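Local coordinates for hydrogenase 2 maturation peptidase (Thaumarchaeota archaeon SCGC AB-539-E09, PDB 5TTX), which probably trims the C-terminal extension from the large subunit of a [NiFe] hydrogenase during the enzyme's maturation, at residues G16-G21 against G26-D31; I52-D57 against I116-G121; I65-V70 against D152-A157; Q95-T100 against E107-F112. One frame throughout, in Å; residues are numbered along the deposited sequence.

How the contacts relate
Contacts 1 and 3 lie on the body of the alpha/beta domain, about 13 Å apart between centres, and touch: Val29 and Gly26 of helix 25-34 pack on Leu67 of strand 63-69. Contact 1 comes first along the chain. Contacts 2 and 3 alternate their segments: contact 2 joins the turn after the helical arm to helix 54-58, contact 3 joins helix 141-158 to strand 63-69. Contact 4 is nested inside both loops, in the arm formed by helices 86-98 and 107-116, its centre about 18 Å from that of contact 2 and about 36 Å from that of contact 1. This arm lies against the second subunit, which contacts 2 and 3 also touch.

Contact 1 (G16-G21 against G26-D31)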
loop_
_atom_site.group_PDB
_atom_site.type_symbol
_atom_site.label_atom_id
_atom_site.label_comp_id
_atom_site.label_asym_id
_atom_site.label_seq_id
_atom_site.Cartn_x
_atom_site.Cartn_y
_atom_site.Cartn_z
ATOM N N GLY A 16 -40.730 17.259 3.970
ATOM C CA GLY A 16 -41.049 18.643 4.278
ATOM C C GLY A 16 -41.926 18.723 5.513
ATOM O O GLY A 16 -42.299 17.720 6.111
ATOM N N ASN A 17 -42.267 19.950 5.872
ATOM C CA ASN A 17 -43.020 20.249 7.090
ATOM C C ASN A 17 -44.462 20.616 6.730
ATOM O O ASN A 17 -44.707 21.702 6.190
ATOM C CB ASN A 17 -42.351 21.392 7.834
ATOM C CG ASN A 17 -42.913 21.600 9.238
ATOM O OD1 ASN A 17 -44.027 21.179 9.566
ATOM N ND2 ASN A 17 -42.132 22.265 10.072
ATOM N N ARG A 18 -45.410 19.727 7.068
ATOM C CA ARG A 18 -46.842 19.949 6.820
ATOM C C ARG A 18 -47.385 21.223 7.448
ATOM O O ARG A 18 -48.434 21.702 7.013
ATOM C CB ARG A 18 -47.682 18.798 7.371
ATOM C CG ARG A 18 -47.709 17.575 6.504
ATOM C CD ARG A 18 -48.437 16.468 7.192
ATOM N NE ARG A 18 -48.198 15.166 6.546
ATOM C CZ ARG A 18 -48.951 14.685 5.557
ATOM N NH1 ARG A 18 -49.978 15.394 5.092
ATOM N NH2 ARG A 18 -48.704 13.485 5.046
ATOM N N LEU A 19 -46.736 21.747 8.487
ATOM C CA LEU A 19 -47.192 22.944 9.175
ATOM C C LEU A 19 -46.690 24.225 8.525
ATOM O O LEU A 19 -47.002 25.325 9.012
ATOM C CB LEU A 19 -46.723 22.918 10.625
ATOM C CG LEU A 19 -46.956 21.606 11.354
ATOM C CD1 LEU A 19 -46.423 21.732 12.765
ATOM C CD2 LEU A 19 -48.449 21.296 11.379
HETATM N N MSE A 20 -45.905 24.109 7.459
HETATM C CA MSE A 20 -45.319 25.276 6.818
HETATM C C MSE A 20 -45.834 25.417 5.399
HETATM O O MSE A 20 -45.058 25.545 4.455
HETATM C CB MSE A 20 -43.790 25.185 6.828
HETATM C CG MSE A 20 -43.239 25.106 8.218
HETATM SE SE MSE A 20 -43.364 26.813 9.197
HETATM C CE MSE A 20 -42.183 26.336 10.713
ATOM N N GLY A 21 -47.146 25.373 5.255
ATOM C CA GLY A 21 -47.738 25.745 3.984
ATOM C C GLY A 21 -47.298 24.829 2.871
ATOM O O GLY A 21 -47.463 23.607 2.936
ATOM N N GLY A 26 -44.428 17.496 -0.485
ATOM C CA GLY A 26 -43.986 16.112 -0.540
ATOM C C GLY A 26 -44.880 15.152 0.234
ATOM O O GLY A 26 -45.367 14.156 -0.308
ATOM N N PRO A 27 -45.084 15.420 1.530
ATOM C CA PRO A 27 -46.000 14.572 2.316
ATOM C C PRO A 27 -47.399 14.518 1.751
ATOM O O PRO A 27 -48.075 13.484 1.884
ATOM C CB PRO A 27 -45.988 15.233 3.702
ATOM C CG PRO A 27 -44.594 15.891 3.802
ATOM C CD PRO A 27 -44.285 16.337 2.375
ATOM N N ARG A 28 -47.865 15.604 1.126
ATOM C CA ARG A 28 -49.207 15.591 0.560
ATOM C C ARG A 28 -49.275 14.735 -0.713
ATOM O O ARG A 28 -50.324 14.155 -1.003
ATOM C CB ARG A 28 -49.678 17.024 0.307
ATOM C CG ARG A 28 -50.077 17.804 1.593
ATOM C CD ARG A 28 -51.444 17.357 2.163
ATOM N NE ARG A 28 -52.475 17.570 1.165
ATOM C CZ ARG A 28 -53.207 18.678 1.073
ATOM N NH1 ARG A 28 -53.039 19.679 1.946
ATOM N NH2 ARG A 28 -54.100 18.787 0.102
ATOM N N VAL A 29 -48.177 14.629 -1.470
ATOM C CA VAL A 29 -48.145 13.677 -2.578
ATOM C C VAL A 29 -48.208 12.254 -2.041
ATOM O O VAL A 29 -48.923 11.401 -2.579
ATOM C CB VAL A 29 -46.894 13.877 -3.457
ATOM C CG1 VAL A 29 -46.778 12.699 -4.470
ATOM C CG2 VAL A 29 -46.935 15.231 -4.199
ATOM N N VAL A 30 -47.477 11.976 -0.963
ATOM C CA VAL A 30 -47.567 10.652 -0.350
ATOM C C VAL A 30 -49.007 10.335 0.037
ATOM O O VAL A 30 -49.474 9.207 -0.164
ATOM C CB VAL A 30 -46.612 10.556 0.852
ATOM C CG1 VAL A 30 -46.842 9.253 1.636
ATOM C CG2 VAL A 30 -45.180 10.636 0.346
ATOM N N ASP A 31 -49.740 11.325 0.583
ATOM C CA ASP A 31 -51.151 11.112 0.899
ATOM C C ASP A 31 -51.929 10.673 -0.333
ATOM O O ASP A 31 -52.737 9.741 -0.262
ATOM C CB ASP A 31 -51.794 12.382 1.462
ATOM C CG ASP A 31 -51.248 12.777 2.813
ATOM O OD1 ASP A 31 -50.421 12.027 3.383
ATOM O OD2 ASP A 31 -51.662 13.850 3.305
#
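Arg18 reaches from its loop to Asp31 and grips the carboxylate end-on, NH1 on OD2 at 2.9 Å and NH2 on OD1 at 2.8 Å. The guanidinium and carboxylate planes lie only 16° apart, and both oxygens are met on their syn sides, so the two straight bonds hold the groups nearly flat against rotation. Extended from CG to NE, the Arg18 chain passes over Pro27, whose CB sits under one guanidinium face, 3.5 Å from CZ; Arg28 CD touches NH1 obliquely at 3.8 Å. Pro27 and Asp31 are one helical turn apart, which places the apolar floor and the acid together. The glycine-rich loop leads from strand 10-15 into helix 25-34, a strand-loop-helix step of the alpha/beta fold. A type I turn from Asn17 to Met20 shapes it, with Asn17 OD1 accepting Leu19 N in an Asx turn (3.0 Å), the donor lying 40° above the carbonyl plane. A leucine here would probably leave both carboxylates that Arg18 serves, Asp31 and Asp46 of strand 42-48, without their cation. Further back, Pro27 CG rests against Gly16 O at 3.7 Å, and Asp23 OD2 accepts a hydrogen bond from the backbone N of Asn17.

Contact 2 (I52-D57 against I116-G121); sequences ITVATD and IGVLPG
Val54 faces the turn at Val118 and Leu119, and the contact can be read along its side chain. CB points at the turn without touching it closely; the two methyls do the work. CG1, anti to the backbone N (chi1 175°), meets Val118 CG2 at 3.3 Å, an unusually short and doubtful distance, and lies 4.0 Å from Leu119 CD2. CG2, anti to the carbonyl carbon, rests on that same Leu119 CD2 at 3.9 Å, so one leucine methyl sits against both branches of the valine. The Leu119 side chain runs across Val54 at about a right angle. On the other side of the meeting, Val118 holds CG2 between its own backbone N and carbonyl carbon (chi1 -61°), a less favoured setting that aims this methyl at Val54. Val118 and Leu119 belong to a type I turn from Ile116 to Leu119 that leads from helix 107-116 into strand 122-128, while Val54 opens the short helix 54-58; the contact thus ties the base of the helical arm to the alpha/beta domain. Thr53, at the N-cap position, makes no capping bond with its side chain. Instead the backbone N atoms of Val54 and Ala55 each give a hydrogen bond to the carboxylate of Glu103 of the second subunit. Met99 of that subunit, a selenomethionine, packs on Leu119 and Ile52.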
loop_
_atom_site.group_PDB
_atom_site.type_symbol
_atom_site.label_atom_id
_atom_site.label_comp_id
_atom_site.label_asym_id
_atom_site.label_seq_id
_atom_site.Cartn_x
_atom_site.Cartn_y
_atom_site.Cartn_z
ATOM N N ILE A 52 -34.291 10.236 7.090
ATOM C CA ILE A 52 -34.306 8.782 6.972
ATOM C C ILE A 52 -32.901 8.242 7.193
ATOM O O ILE A 52 -31.918 8.861 6.775
ATOM C CB ILE A 52 -34.868 8.344 5.605
ATOM C CG1 ILE A 52 -34.804 6.820 5.459
ATOM C CG2 ILE A 52 -34.178 9.094 4.493
ATOM C CD1 ILE A 52 -35.833 6.240 4.484
ATOM N N THR A 53 -32.809 7.110 7.892
ATOM C CA THR A 53 -31.553 6.389 8.044
ATOM C C THR A 53 -31.218 5.576 6.787
ATOM O O THR A 53 -32.083 4.918 6.194
ATOM C CB THR A 53 -31.624 5.459 9.254
ATOM O OG1 THR A 53 -32.056 6.201 10.397
ATOM C CG2 THR A 53 -30.256 4.824 9.550
ATOM N N VAL A 54 -29.946 5.622 6.391
ATOM C CA VAL A 54 -29.465 4.828 5.263
ATOM C C VAL A 54 -29.296 3.364 5.666
ATOM O O VAL A 54 -29.883 2.462 5.052
ATOM C CB VAL A 54 -28.152 5.423 4.707
ATOM C CG1 VAL A 54 -27.555 4.533 3.606
ATOM C CG2 VAL A 54 -28.396 6.837 4.175
ATOM N N ALA A 55 -28.500 3.104 6.704
ATOM C CA ALA A 55 -28.332 1.731 7.173
ATOM C C ALA A 55 -29.656 1.170 7.698
ATOM O O ALA A 55 -30.408 1.850 8.406
ATOM C CB ALA A 55 -27.254 1.668 8.256
ATOM N N THR A 56 -29.948 -0.079 7.319
ATOM C CA THR A 56 -31.118 -0.848 7.751
ATOM C C THR A 56 -32.448 -0.242 7.303
ATOM O O THR A 56 -33.505 -0.640 7.814
ATOM C CB THR A 56 -31.153 -1.039 9.280
ATOM O OG1 THR A 56 -31.457 0.212 9.912
ATOM C CG2 THR A 56 -29.822 -1.570 9.806
ATOM N N ASP A 57 -32.438 0.713 6.376
ATOM C CA ASP A 57 -33.689 1.321 5.931
ATOM C C ASP A 57 -33.586 1.708 4.463
ATOM O O ASP A 57 -34.079 0.985 3.597
ATOM C CB ASP A 57 -34.049 2.542 6.794
ATOM C CG ASP A 57 -35.435 3.099 6.490
ATOM O OD1 ASP A 57 -36.190 2.442 5.755
ATOM O OD2 ASP A 57 -35.777 4.202 6.981
ATOM N N ILE A 116 -22.880 6.640 1.163
ATOM C CA ILE A 116 -23.153 6.776 -0.267
ATOM C C ILE A 116 -23.096 5.420 -0.968
ATOM O O ILE A 116 -23.884 5.140 -1.878
ATOM C CB ILE A 116 -22.159 7.788 -0.878
ATOM C CG1 ILE A 116 -22.287 9.125 -0.166
ATOM C CG2 ILE A 116 -22.414 8.023 -2.325
ATOM C CD1 ILE A 116 -23.673 9.709 -0.258
ATOM N N GLY A 117 -22.183 4.548 -0.533
ATOM C CA GLY A 117 -21.960 3.265 -1.184
ATOM C C GLY A 117 -23.145 2.309 -1.173
ATOM O O GLY A 117 -23.147 1.339 -1.947
ATOM N N VAL A 118 -24.146 2.546 -0.321
ATOM C CA VAL A 118 -25.304 1.662 -0.234
ATOM C C VAL A 118 -26.608 2.325 -0.658
ATOM O O VAL A 118 -27.629 1.625 -0.753
ATOM C CB VAL A 118 -25.464 1.059 1.178
ATOM C CG1 VAL A 118 -24.255 0.209 1.558
ATOM C CG2 VAL A 118 -25.694 2.143 2.180
ATOM N N LEU A 119 -26.632 3.641 -0.903
ATOM C CA LEU A 119 -27.782 4.238 -1.572
ATOM C C LEU A 119 -28.026 3.493 -2.881
ATOM O O LEU A 119 -27.086 2.934 -3.448
ATOM C CB LEU A 119 -27.552 5.719 -1.881
ATOM C CG LEU A 119 -27.357 6.755 -0.770
ATOM C CD1 LEU A 119 -27.336 8.207 -1.338
ATOM C CD2 LEU A 119 -28.412 6.600 0.316
ATOM N N PRO A 120 -29.279 3.306 -3.273
ATOM C CA PRO A 120 -29.556 2.612 -4.529
ATOM C C PRO A 120 -29.170 3.477 -5.710
ATOM O O PRO A 120 -29.233 4.706 -5.653
ATOM C CB PRO A 120 -31.070 2.370 -4.481
ATOM C CG PRO A 120 -31.588 3.311 -3.447
ATOM C CD PRO A 120 -30.492 3.495 -2.456
ATOM N N GLY A 121 -28.754 2.809 -6.789
ATOM C CA GLY A 121 -28.303 3.498 -7.986
ATOM C C GLY A 121 -29.372 4.311 -8.685
ATOM O O GLY A 121 -29.035 5.190 -9.487
#

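Contact 3 (I65-V70 against D152-A157)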
loop_
_atom_site.group_PDB
_atom_site.type_symbol
_atom_site.label_atom_id
_atom_site.label_comp_id
_atom_site.label_asym_id
_atom_site.label_seq_id
_atom_site.Cartn_x
_atom_site.Cartn_y
_atom_site.Cartn_z
ATOM N N ILE A 65 -37.498 7.704 -4.997
ATOM C CA ILE A 65 -38.022 8.960 -5.523
ATOM C C ILE A 65 -38.269 9.877 -4.336
ATOM O O ILE A 65 -39.036 9.523 -3.430
ATOM C CB ILE A 65 -39.322 8.737 -6.312
ATOM C CG1 ILE A 65 -39.075 7.784 -7.472
ATOM C CG2 ILE A 65 -39.956 10.058 -6.772
ATOM C CD1 ILE A 65 -40.353 7.511 -8.291
ATOM N N PHE A 66 -37.621 11.043 -4.332
ATOM C CA PHE A 66 -37.781 12.043 -3.278
ATOM C C PHE A 66 -38.642 13.179 -3.796
ATOM O O PHE A 66 -38.427 13.671 -4.915
ATOM C CB PHE A 66 -36.438 12.637 -2.811
ATOM C CG PHE A 66 -35.764 11.837 -1.742
ATOM C CD1 PHE A 66 -36.025 12.083 -0.407
ATOM C CD2 PHE A 66 -34.862 10.821 -2.072
ATOM C CE1 PHE A 66 -35.412 11.322 0.592
ATOM C CE2 PHE A 66 -34.236 10.073 -1.082
ATOM C CZ PHE A 66 -34.518 10.319 0.252
ATOM N N LEU A 67 -39.584 13.616 -2.965
ATOM C CA LEU A 67 -40.437 14.759 -3.269
ATOM C C LEU A 67 -40.253 15.810 -2.184
ATOM O O LEU A 67 -40.332 15.500 -0.983
ATOM C CB LEU A 67 -41.903 14.331 -3.380
ATOM C CG LEU A 67 -42.172 13.295 -4.483
ATOM C CD1 LEU A 67 -43.015 12.233 -3.866
ATOM C CD2 LEU A 67 -42.911 13.902 -5.641
ATOM N N ASP A 68 -39.997 17.048 -2.601
ATOM C CA ASP A 68 -39.794 18.114 -1.635
ATOM C C ASP A 68 -40.154 19.435 -2.288
ATOM O O ASP A 68 -40.534 19.495 -3.462
ATOM C CB ASP A 68 -38.350 18.130 -1.101
ATOM C CG ASP A 68 -37.314 18.430 -2.192
ATOM O OD1 ASP A 68 -37.674 18.464 -3.374
ATOM O OD2 ASP A 68 -36.128 18.636 -1.869
ATOM N N SER A 69 -39.975 20.503 -1.529
ATOM C CA SER A 69 -40.240 21.853 -2.000
ATOM C C SER A 69 -38.903 22.556 -2.228
ATOM O O SER A 69 -38.002 22.465 -1.392
ATOM C CB SER A 69 -41.128 22.593 -0.986
ATOM O OG SER A 69 -41.328 23.952 -1.332
ATOM N N VAL A 70 -38.763 23.225 -3.364
ATOM C CA VAL A 70 -37.496 23.845 -3.762
ATOM C C VAL A 70 -37.774 25.234 -4.323
ATOM O O VAL A 70 -38.603 25.391 -5.221
ATOM C CB VAL A 70 -36.737 23.013 -4.828
ATOM C CG1 VAL A 70 -36.280 21.680 -4.277
ATOM C CG2 VAL A 70 -37.606 22.794 -6.062
ATOM N N ASP A 152 -48.580 11.934 -11.237
ATOM C CA ASP A 152 -48.345 11.411 -12.576
ATOM C C ASP A 152 -46.866 11.163 -12.833
ATOM O O ASP A 152 -46.504 10.138 -13.432
ATOM C CB ASP A 152 -48.910 12.360 -13.629
ATOM C CG ASP A 152 -50.424 12.419 -13.603
ATOM O OD1 ASP A 152 -51.063 11.492 -13.034
ATOM O OD2 ASP A 152 -50.972 13.398 -14.157
ATOM N N LEU A 153 -45.993 12.093 -12.407
ATOM C CA LEU A 153 -44.565 11.888 -12.631
ATOM C C LEU A 153 -44.082 10.650 -11.901
ATOM O O LEU A 153 -43.297 9.863 -12.440
ATOM C CB LEU A 153 -43.756 13.095 -12.169
ATOM C CG LEU A 153 -43.703 14.295 -13.092
ATOM C CD1 LEU A 153 -42.775 15.376 -12.489
ATOM C CD2 LEU A 153 -43.240 13.867 -14.461
ATOM N N VAL A 154 -44.551 10.465 -10.670
ATOM C CA VAL A 154 -44.236 9.265 -9.904
ATOM C C VAL A 154 -44.719 8.017 -10.629
ATOM O O VAL A 154 -43.986 7.025 -10.764
ATOM C CB VAL A 154 -44.851 9.368 -8.503
ATOM C CG1 VAL A 154 -44.771 8.023 -7.794
ATOM C CG2 VAL A 154 -44.144 10.441 -7.728
ATOM N N LEU A 155 -45.968 8.029 -11.091
ATOM C CA LEU A 155 -46.487 6.821 -11.730
ATOM C C LEU A 155 -45.752 6.538 -13.033
ATOM O O LEU A 155 -45.492 5.374 -13.347
ATOM C CB LEU A 155 -47.997 6.937 -11.962
ATOM C CG LEU A 155 -48.916 6.935 -10.726
ATOM C CD1 LEU A 155 -50.407 7.077 -11.112
ATOM C CD2 LEU A 155 -48.729 5.675 -9.889
ATOM N N GLU A 156 -45.367 7.578 -13.780
ATOM C CA GLU A 156 -44.662 7.328 -15.033
ATOM C C GLU A 156 -43.275 6.779 -14.771
ATOM O O GLU A 156 -42.835 5.847 -15.452
ATOM C CB GLU A 156 -44.544 8.587 -15.862
ATOM C CG GLU A 156 -45.849 9.120 -16.374
ATOM C CD GLU A 156 -45.701 10.544 -16.866
ATOM O OE1 GLU A 156 -46.698 11.096 -17.382
ATOM O OE2 GLU A 156 -44.581 11.097 -16.735
ATOM N N ALA A 157 -42.578 7.356 -13.790
ATOM C CA ALA A 157 -41.255 6.883 -13.420
ATOM C C ALA A 157 -41.264 5.404 -13.086
ATOM O O ALA A 157 -40.283 4.705 -13.349
ATOM C CB ALA A 157 -40.739 7.673 -12.218
#
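Between Ile65 and Leu67 on one side and Val154 and Ala157 on the other no flat group is involved, and aliphatic branches alone make the contact. The one ring of the two segments, that of Phe66, leaves strand 63-69 on its other face, where it packs on Ala13 and Val15 and on the selenomethionine Met99 of the second subunit. Ile65 divides its work between two branches. With CG1 anti to the carbonyl carbon (chi1 -59°) and the chain then extended, CD1 reaches Ala157 CB at 3.9 Å; CG2, the shorter branch, stands 4.3 Å from Val154 CG2. This valine methyl also takes Leu67 CD2, at 4.2 Å, and so bridges the two strand residues that share a face. The arrangement is the helix-on-sheet layer of an alpha/beta fold, strand 63-69 lying between strands 10-15 and 122-128; the axes of strand 65-69 and helix 152-157 run almost antiparallel (172°), 10.6 Å apart at closest approach. Helix 25-34 lies beside helix 141-158, its Leu33 against Val154 and its Val29 against Leu67. Ile126 of the neighbouring strand touches both Ile65 and Leu67, continuing the apolar surface beneath the helix.

Contact 4 (Q95-T100 against E107-F112)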
loop_
_atom_site.group_PDB
_atom_site.type_symbol
_atom_site.label_atom_id
_atom_site.label_comp_id
_atom_site.label_asym_id
_atom_site.label_seq_id
_atom_site.Cartn_x
_atom_site.Cartn_y
_atom_site.Cartn_z
ATOM N N GLN A 95 -11.826 9.157 -6.279
ATOM C CA GLN A 95 -10.827 10.042 -6.863
ATOM C C GLN A 95 -10.332 11.041 -5.832
ATOM O O GLN A 95 -9.138 11.363 -5.786
ATOM C CB GLN A 95 -11.399 10.757 -8.081
ATOM C CG GLN A 95 -11.670 9.841 -9.270
ATOM C CD GLN A 95 -12.343 10.581 -10.407
ATOM O OE1 GLN A 95 -11.676 11.221 -11.216
ATOM N NE2 GLN A 95 -13.676 10.511 -10.468
ATOM N N LEU A 96 -11.236 11.521 -4.977
ATOM C CA LEU A 96 -10.844 12.407 -3.892
ATOM C C LEU A 96 -9.993 11.671 -2.862
ATOM O O LEU A 96 -9.017 12.225 -2.338
ATOM C CB LEU A 96 -12.105 12.991 -3.247
ATOM C CG LEU A 96 -12.152 14.472 -2.874
ATOM C CD1 LEU A 96 -11.561 15.324 -3.972
ATOM C CD2 LEU A 96 -13.579 14.897 -2.600
ATOM N N ALA A 97 -10.358 10.423 -2.550
ATOM C CA ALA A 97 -9.589 9.634 -1.589
ATOM C C ALA A 97 -8.164 9.386 -2.084
ATOM O O ALA A 97 -7.207 9.448 -1.302
ATOM C CB ALA A 97 -10.309 8.311 -1.315
ATOM N N ARG A 98 -8.002 9.111 -3.383
ATOM C CA ARG A 98 -6.663 8.947 -3.944
ATOM C C ARG A 98 -5.847 10.219 -3.826
ATOM O O ARG A 98 -4.621 10.155 -3.682
ATOM C CB ARG A 98 -6.729 8.529 -5.413
ATOM C CG ARG A 98 -7.263 7.121 -5.625
ATOM C CD ARG A 98 -7.761 6.932 -7.032
ATOM N NE ARG A 98 -6.667 6.999 -7.986
ATOM C CZ ARG A 98 -6.829 7.165 -9.292
ATOM N NH1 ARG A 98 -8.045 7.293 -9.789
ATOM N NH2 ARG A 98 -5.775 7.213 -10.096
HETATM N N MSE A 99 -6.488 11.361 -4.090
HETATM C CA MSE A 99 -5.883 12.662 -3.886
HETATM C C MSE A 99 -5.547 12.696 -2.418
HETATM O O MSE A 99 -6.305 12.185 -1.588
HETATM C CB MSE A 99 -6.826 13.815 -4.258
HETATM C CG MSE A 99 -6.880 14.210 -5.737
HETATM SE SE MSE A 99 -8.163 15.694 -6.079
HETATM C CE MSE A 99 -6.920 17.200 -6.065
ATOM N N THR A 100 -4.411 13.279 -2.075
ATOM C CA THR A 100 -4.003 13.208 -0.686
ATOM C C THR A 100 -4.071 14.594 -0.056
ATOM O O THR A 100 -3.078 15.107 0.459
ATOM C CB THR A 100 -2.621 12.572 -0.616
ATOM O OG1 THR A 100 -1.864 12.994 -1.754
ATOM C CG2 THR A 100 -2.754 11.061 -0.662
ATOM N N GLU A 107 -10.295 9.356 6.766
ATOM C CA GLU A 107 -11.258 8.602 7.555
ATOM C C GLU A 107 -12.672 9.136 7.356
ATOM O O GLU A 107 -13.596 8.381 7.021
ATOM C CB GLU A 107 -10.865 8.642 9.027
ATOM C CG GLU A 107 -11.938 8.088 9.911
ATOM C CD GLU A 107 -11.445 7.774 11.289
ATOM O OE1 GLU A 107 -10.308 8.168 11.613
ATOM O OE2 GLU A 107 -12.192 7.122 12.045
ATOM N N GLY A 108 -12.850 10.448 7.534
ATOM C CA GLY A 108 -14.165 11.041 7.367
ATOM C C GLY A 108 -14.691 10.890 5.956
ATOM O O GLY A 108 -15.888 10.689 5.742
ATOM N N LEU A 109 -13.800 10.980 4.975
ATOM C CA LEU A 109 -14.198 10.732 3.599
ATOM C C LEU A 109 -14.661 9.294 3.391
ATOM O O LEU A 109 -15.513 9.034 2.533
ATOM C CB LEU A 109 -13.023 11.032 2.687
ATOM C CG LEU A 109 -13.245 10.999 1.202
ATOM C CD1 LEU A 109 -14.299 12.053 0.888
ATOM C CD2 LEU A 109 -11.954 11.338 0.584
ATOM N N LEU A 110 -14.096 8.352 4.145
ATOM C CA LEU A 110 -14.448 6.943 4.009
ATOM C C LEU A 110 -15.781 6.641 4.684
ATOM O O LEU A 110 -16.548 5.798 4.201
ATOM C CB LEU A 110 -13.328 6.073 4.600
ATOM C CG LEU A 110 -12.132 5.781 3.693
ATOM C CD1 LEU A 110 -11.025 4.969 4.416
ATOM C CD2 LEU A 110 -12.625 5.051 2.450
ATOM N N LYS A 111 -16.034 7.299 5.817
ATOM C CA LYS A 111 -17.334 7.252 6.484
ATOM C C LYS A 111 -18.431 7.781 5.572
ATOM O O LYS A 111 -19.462 7.131 5.370
ATOM C CB LYS A 111 -17.280 8.076 7.771
ATOM C CG LYS A 111 -16.561 7.417 8.919
ATOM C CD LYS A 111 -16.259 8.414 10.049
ATOM C CE LYS A 111 -15.367 7.764 11.124
ATOM N NZ LYS A 111 -14.597 8.756 11.951
ATOM N N PHE A 112 -18.210 8.964 5.004
ATOM C CA PHE A 112 -19.132 9.517 4.026
ATOM C C PHE A 112 -19.385 8.528 2.896
ATOM O O PHE A 112 -20.530 8.316 2.487
ATOM C CB PHE A 112 -18.555 10.826 3.498
ATOM C CG PHE A 112 -19.363 11.454 2.430
ATOM C CD1 PHE A 112 -20.677 11.804 2.656
ATOM C CD2 PHE A 112 -18.806 11.733 1.199
ATOM C CE1 PHE A 112 -21.425 12.396 1.666
ATOM C CE2 PHE A 112 -19.559 12.330 0.210
ATOM C CZ PHE A 112 -20.866 12.655 0.445
#
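Apolar packing between the helices rests on one side chain, that of Leu109, set against the backbone and CB atoms of Leu96 and Ala97. Leu109 places CG anti to its own backbone N (chi1 -173°), which carries CD2 across to the helix 86-98 side. There CD2 lies 3.6 Å from Ala97 N, 3.9 Å from Ala97 CB and 4.2 Å from Leu96 CB, so the methyl beds on the backbone where the small alanine lets the leucine come close. Ile93, one turn earlier on helix 86-98, extends this apolar surface and touches both Leu109 and Phe112. No hydrogen bond crosses between the two segments.

The charged interaction runs along helix 107-116 itself: Lys111 NZ forms a salt bridge with Glu107 OE2 at 2.9 Å, one helical turn apart, the nitrogen standing well above the carboxylate plane (52° out of it). Both residues are exposed, and they lean on Leu137 and Leu19 of the third subunit respectively.

Polar and aromatic contacts reach the second subunit. Arg98 NH2 forms a salt bridge with Asp68 OD1 of the second subunit, Gln95 OE1 accepts from its Ser82, and the ring of Phe112 meets the Phe112 ring there with planes about 55° apart. Helices 86-98 and 107-116, joined by a short helix-free loop and packed side by side through Leu109, make a helical hairpin whose contact centre lies about 25 Å from the centre of the chain, a projecting arm that packs against the second subunit and, through Glu107, Leu110 and Lys111, touches the third.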